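Local coordinates for protein ribose 5-phosphate isomerase B (Anaplasma phagocytophilum, PDB 4EM8) that probably interconverts ribose 5-phosphate and ribulose 5-phosphate, at residues A98-S101 / R102-N105; S47-Y50 / P51-V54. One frame throughout, in Å; residues are numbered along the deposited sequence.

Contact 1. Residues A98-S101 / R102-N105; sequences AKLS and REHN
Ser101 and Arg102 converge on the carbonyl of Ala98 in the last turns of helix 95-105, the helix of a beta-alpha-beta crossover between strands 89-91 and 109-113. Ala98 O takes the backbone N of Arg102 at 3.2 Å and, from the same face of its plane, Ser101 OG at 2.9 Å. With chi1 at 79°, the hydroxyl is folded back over its own helix, so a small polar residue can be buried here with its oxygen satisfied. This side is closely packed: Ala98 and Ser101 lie against Val125 and Phe129 of helix 119-131. Arg102, also buried, bends its chain so that its guanidinium bonds Ala107 O and pairs with Asp106. The partly exposed side is looser and ionic. Lys99 curls at chi3 and chi4 to bring NZ 2.8 Å from Glu103 OE1, on the syn side but 32° out of the carboxylate plane. Between these sides Leu100 runs alongside His104, its CD2 3.8 Å from CE1 of the imidazole, while His139 stacks on that ring. His104 is the predicted proton donor and Asn105 is predicted to bind ribulose 5-phosphate; their packing on Thr73 and Ile75 of the second subunit is consistent with an active site shared between the two subunits.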
ATOM      1  N   ALA A  98       6.873   2.882   8.838  1.00 23.90           N
ATOM      2  CA  ALA A  98       8.134   3.080   8.120  1.00 23.37           C
ATOM      3  C   ALA A  98       9.135   2.019   8.558  1.00 23.14           C
ATOM      4  O   ALA A  98       9.724   1.313   7.728  1.00 22.00           O
ATOM      5  CB  ALA A  98       8.716   4.485   8.361  1.00 23.18           C
ATOM      6  N   LYS A  99       9.265   1.866   9.870  1.00 24.23           N
ATOM      7  CA  LYS A  99      10.200   0.888  10.457  1.00 25.70           C
ATOM      8  C   LYS A  99       9.896  -0.550  10.002  1.00 25.36           C
ATOM      9  O   LYS A  99      10.790  -1.263   9.517  1.00 25.29           O
ATOM     10  CB  LYS A  99      10.215   1.028  11.999  1.00 28.32           C
ATOM     11  CG  LYS A  99      11.182   0.121  12.746  1.00 30.29           C
ATOM     12  CD  LYS A  99      10.718  -0.134  14.185  1.00 33.36           C
ATOM     13  CE  LYS A  99       9.585  -1.192  14.251  1.00 35.12           C
ATOM     14  NZ  LYS A  99       9.999  -2.597  14.598  1.00 36.04           N
ATOM     15  N   LEU A 100       8.629  -0.951  10.100  1.00 24.52           N
ATOM     16  CA  LEU A 100       8.234  -2.306   9.783  1.00 24.56           C
ATOM     17  C   LEU A 100       8.434  -2.568   8.278  1.00 23.46           C
ATOM     18  O   LEU A 100       8.919  -3.629   7.877  1.00 23.41           O
ATOM     19  CB  LEU A 100       6.782  -2.559  10.257  1.00 26.02           C
ATOM     20  CG  LEU A 100       6.496  -2.619  11.776  1.00 27.60           C
ATOM     21  CD1 LEU A 100       4.995  -2.696  12.081  1.00 28.09           C
ATOM     22  CD2 LEU A 100       7.226  -3.760  12.486  1.00 29.14           C
ATOM     23  N   SER A 101       8.124  -1.578   7.436  1.00 22.48           N
ATOM     24  CA  SER A 101       8.238  -1.778   5.983  1.00 21.86           C
ATOM     25  C   SER A 101       9.692  -2.038   5.541  1.00 22.26           C
ATOM     26  O   SER A 101       9.958  -2.833   4.604  1.00 21.90           O
ATOM     27  CB  SER A 101       7.618  -0.581   5.216  1.00 21.40           C
ATOM     28  OG  SER A 101       8.488   0.561   5.159  1.00 21.79           O
ATOM     29  N   ARG A 102      10.613  -1.317   6.173  1.00 22.17           N
ATOM     30  CA  ARG A 102      12.039  -1.510   5.982  1.00 23.52           C
ATOM     31  C   ARG A 102      12.500  -2.862   6.563  1.00 24.45           C
ATOM     32  O   ARG A 102      13.151  -3.681   5.886  1.00 24.09           O
ATOM     33  CB  ARG A 102      12.820  -0.346   6.635  1.00 23.74           C
ATOM     34  CG  ARG A 102      12.631   0.996   5.901  1.00 24.01           C
ATOM     35  CD  ARG A 102      13.258   1.023   4.505  1.00 23.89           C
ATOM     36  NE  ARG A 102      14.663   0.632   4.628  1.00 24.28           N
ATOM     37  CZ  ARG A 102      15.273  -0.329   3.947  1.00 25.12           C
ATOM     38  NH1 ARG A 102      14.663  -1.000   2.973  1.00 24.17           N
ATOM     39  NH2 ARG A 102      16.542  -0.629   4.269  1.00 26.57           N
ATOM     40  N   GLU A 103      12.148  -3.103   7.817  1.00 25.65           N
ATOM     41  CA  GLU A 103      12.618  -4.329   8.499  1.00 28.16           C
ATOM     42  C   GLU A 103      12.141  -5.611   7.836  1.00 27.35           C
ATOM     43  O   GLU A 103      12.927  -6.526   7.652  1.00 28.34           O
ATOM     44  CB  GLU A 103      12.202  -4.319   9.965  1.00 29.81           C
ATOM     45  CG  GLU A 103      13.015  -3.336  10.781  1.00 32.14           C
ATOM     46  CD  GLU A 103      12.705  -3.421  12.259  1.00 35.00           C
ATOM     47  OE1 GLU A 103      11.560  -3.756  12.617  1.00 37.11           O
ATOM     48  OE2 GLU A 103      13.602  -3.107  13.055  1.00 38.23           O
ATOM     49  N   HIS A 104      10.861  -5.669   7.474  1.00 26.49           N
ATOM     50  CA  HIS A 104      10.275  -6.895   6.930  1.00 26.86           C
ATOM     51  C   HIS A 104      10.234  -6.967   5.455  1.00 26.00           C
ATOM     52  O   HIS A 104      10.348  -8.056   4.901  1.00 27.91           O
ATOM     53  CB  HIS A 104       8.834  -7.085   7.389  1.00 27.77           C
ATOM     54  CG  HIS A 104       8.656  -7.085   8.881  1.00 29.26           C
ATOM     55  ND1 HIS A 104       7.458  -7.162   9.443  1.00 29.61           N
ATOM     56  CD2 HIS A 104       9.586  -7.019   9.934  1.00 31.71           C
ATOM     57  CE1 HIS A 104       7.575  -7.138  10.789  1.00 31.34           C
ATOM     58  NE2 HIS A 104       8.878  -7.043  11.095  1.00 31.98           N
ATOM     59  N   ASN A 105       9.971  -5.847   4.783  1.00 24.78           N
ATOM     60  CA  ASN A 105       9.780  -5.893   3.333  1.00 23.76           C
ATOM     61  C   ASN A 105      10.898  -5.260   2.497  1.00 23.72           C
ATOM     62  O   ASN A 105      10.791  -5.228   1.249  1.00 24.05           O
ATOM     63  CB  ASN A 105       8.419  -5.291   2.986  1.00 22.90           C
ATOM     64  CG  ASN A 105       7.337  -5.789   3.908  1.00 23.32           C
ATOM     65  OD1 ASN A 105       7.036  -5.142   4.909  1.00 23.53           O
ATOM     66  ND2 ASN A 105       6.758  -6.954   3.597  1.00 22.77           N
TER

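Contact 2. Residues S47-Y50 / P51-V54; sequences SVDY and PDYV
Asp52 OD2 is gripped by a water at 2.8 Å and by Lys145 of the second subunit, at a short 3-10 turn in the loop between strand 35-38 and helix 55-58. The same water accepts from Asp49 N at 2.8 Å. Successive i to i+3 bonds form the turn: Asp52 N reaches Asp49 O at 3.0 Å, and Tyr53 N reaches Tyr50 O at the same length. Pro51 suits the bend, since its ring fixes phi and its nitrogen has no hydrogen to leave unbonded. The side chains of Asp49 and Asp52 lie side by side, pointing the same way, carboxylate planes 45° apart and OD2 atoms 4.2 Å apart, a like-charge approach that Lys145 of the second subunit probably offsets by bridging both. Tyr50 has CG wedged between its backbone N and carbonyl carbon (chi1 57°), which presents one ring face to Pro51; CD sits over it, offset toward the rim, in a CH-pi contact 3.5 Å from the centroid. The loop borders the predicted substrate site: Val48 and Tyr50 touch Asp15, and Tyr50 OH bonds weakly to Asn105 of the second subunit. Val48 crosses Tyr53 at about a right angle, Val48 CB 3.8 Å from Tyr53 CE1, while Asp49 O lies at the ring edge, near CD1.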
ATOM      1  N   SER A  47      -3.320  20.883 -11.626  1.00 40.52           N
ATOM      2  CA  SER A  47      -3.922  19.547 -11.651  1.00 38.73           C
ATOM      3  C   SER A  47      -3.212  18.575 -12.604  1.00 37.00           C
ATOM      4  O   SER A  47      -3.178  18.805 -13.802  1.00 37.40           O
ATOM      5  CB  SER A  47      -5.410  19.615 -12.018  1.00 40.54           C
ATOM      6  OG  SER A  47      -5.985  18.339 -11.800  1.00 41.03           O
ATOM      7  N   VAL A  48      -2.645  17.485 -12.067  1.00 34.21           N
ATOM      8  CA  VAL A  48      -2.099  16.394 -12.878  1.00 33.13           C
ATOM      9  C   VAL A  48      -2.566  15.035 -12.335  1.00 30.94           C
ATOM     10  O   VAL A  48      -3.241  14.987 -11.326  1.00 29.63           O
ATOM     11  CB  VAL A  48      -0.547  16.415 -12.911  1.00 33.90           C
ATOM     12  CG1 VAL A  48      -0.042  17.656 -13.647  1.00 36.10           C
ATOM     13  CG2 VAL A  48       0.017  16.301 -11.492  1.00 32.70           C
ATOM     14  N   ASP A  49      -2.218  13.952 -13.041  1.00 30.35           N
ATOM     15  CA  ASP A  49      -2.612  12.594 -12.676  1.00 29.80           C
ATOM     16  C   ASP A  49      -1.433  11.848 -12.019  1.00 28.65           C
ATOM     17  O   ASP A  49      -0.398  11.629 -12.663  1.00 30.39           O
ATOM     18  CB  ASP A  49      -3.099  11.832 -13.924  1.00 31.37           C
ATOM     19  CG  ASP A  49      -4.376  12.418 -14.518  1.00 32.45           C
ATOM     20  OD1 ASP A  49      -5.144  13.106 -13.811  1.00 32.38           O
ATOM     21  OD2 ASP A  49      -4.600  12.164 -15.698  1.00 33.41           O
ATOM     22  N   TYR A  50      -1.572  11.477 -10.745  1.00 28.15           N
ATOM     23  CA  TYR A  50      -0.454  10.857 -10.011  1.00 26.47           C
ATOM     24  C   TYR A  50       0.197   9.694 -10.758  1.00 26.87           C
ATOM     25  O   TYR A  50       1.423   9.568 -10.732  1.00 27.24           O
ATOM     26  CB  TYR A  50      -0.828  10.490  -8.545  1.00 24.43           C
ATOM     27  CG  TYR A  50      -2.013   9.565  -8.414  1.00 25.03           C
ATOM     28  CD1 TYR A  50      -1.847   8.186  -8.447  1.00 24.88           C
ATOM     29  CD2 TYR A  50      -3.307  10.068  -8.282  1.00 25.13           C
ATOM     30  CE1 TYR A  50      -2.940   7.331  -8.360  1.00 26.43           C
ATOM     31  CE2 TYR A  50      -4.415   9.218  -8.181  1.00 26.35           C
ATOM     32  CZ  TYR A  50      -4.230   7.856  -8.240  1.00 27.17           C
ATOM     33  OH  TYR A  50      -5.318   7.015  -8.146  1.00 28.81           O
ATOM     34  N   PRO A  51      -0.589   8.861 -11.468  1.00 28.98           N
ATOM     35  CA  PRO A  51       0.086   7.737 -12.148  1.00 30.23           C
ATOM     36  C   PRO A  51       1.169   8.118 -13.174  1.00 31.91           C
ATOM     37  O   PRO A  51       2.112   7.343 -13.385  1.00 31.45           O
ATOM     38  CB  PRO A  51      -1.069   7.012 -12.855  1.00 32.10           C
ATOM     39  CG  PRO A  51      -2.287   7.371 -12.063  1.00 31.39           C
ATOM     40  CD  PRO A  51      -2.056   8.789 -11.654  1.00 30.04           C
ATOM     41  N   ASP A  52       1.042   9.291 -13.793  1.00 31.94           N
ATOM     42  CA  ASP A  52       2.025   9.741 -14.758  1.00 33.63           C
ATOM     43  C   ASP A  52       3.376  10.131 -14.137  1.00 32.77           C
ATOM     44  O   ASP A  52       4.348  10.275 -14.853  1.00 34.80           O
ATOM     45  CB  ASP A  52       1.477  10.924 -15.562  1.00 34.90           C
ATOM     46  CG  ASP A  52       0.277  10.552 -16.403  1.00 36.16           C
ATOM     47  OD1 ASP A  52       0.181   9.410 -16.875  1.00 37.54           O
ATOM     48  OD2 ASP A  52      -0.583  11.409 -16.596  1.00 37.81           O
ATOM     49  N   TYR A  53       3.435  10.312 -12.824  1.00 31.87           N
ATOM     50  CA  TYR A  53       4.665  10.781 -12.148  1.00 30.88           C
ATOM     51  C   TYR A  53       5.429   9.686 -11.367  1.00 29.70           C
ATOM     52  O   TYR A  53       6.401   9.948 -10.655  1.00 31.43           O
ATOM     53  CB  TYR A  53       4.316  12.020 -11.313  1.00 29.95           C
ATOM     54  CG  TYR A  53       4.038  13.182 -12.234  1.00 31.90           C
ATOM     55  CD1 TYR A  53       2.774  13.361 -12.787  1.00 33.05           C
ATOM     56  CD2 TYR A  53       5.050  14.040 -12.615  1.00 32.45           C
ATOM     57  CE1 TYR A  53       2.523  14.395 -13.663  1.00 35.29           C
ATOM     58  CE2 TYR A  53       4.816  15.074 -13.495  1.00 35.62           C
ATOM     59  CZ  TYR A  53       3.538  15.247 -14.000  1.00 36.40           C
ATOM     60  OH  TYR A  53       3.277  16.245 -14.876  1.00 40.38           O
ATOM     61  N   VAL A  54       5.032   8.444 -11.580  1.00 28.95           N
ATOM     62  CA  VAL A  54       5.660   7.285 -10.931  1.00 28.17           C
ATOM     63  C   VAL A  54       6.862   6.727 -11.722  1.00 30.49           C
ATOM     64  O   VAL A  54       7.900   6.355 -11.159  1.00 30.17           O
ATOM     65  CB  VAL A  54       4.574   6.199 -10.713  1.00 28.09           C
ATOM     66  CG1 VAL A  54       5.175   4.881 -10.257  1.00 27.86           C
ATOM     67  CG2 VAL A  54       3.526   6.714  -9.705  1.00 26.70           C
TER
HETATM   68  O   HOH W   1      -0.873  13.955 -15.552  1.00 38.74           O

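Overall arrangement
The two contacts lie on opposite sides of the chain's centre, about 26 Å apart between centres and 16 Å between nearest atoms. Contact 1 is the more buried and belongs to a regular helix covering the parallel sheet; contact 2 is partly buried, a short 3-10 turn within a loop. Their backbone chemistry differs accordingly: i to i+4 bonds in the first, i to i+3 bonds and a bridging water in the second. The Lys99-Glu103 pair of contact 1 is made within the helix, whereas in contact 2 the acidic pair finds its lysine on the second subunit. Both meet that subunit, and a weak bond from Asn105 of one chain to Tyr50 of the other joins the two regions across the dimer.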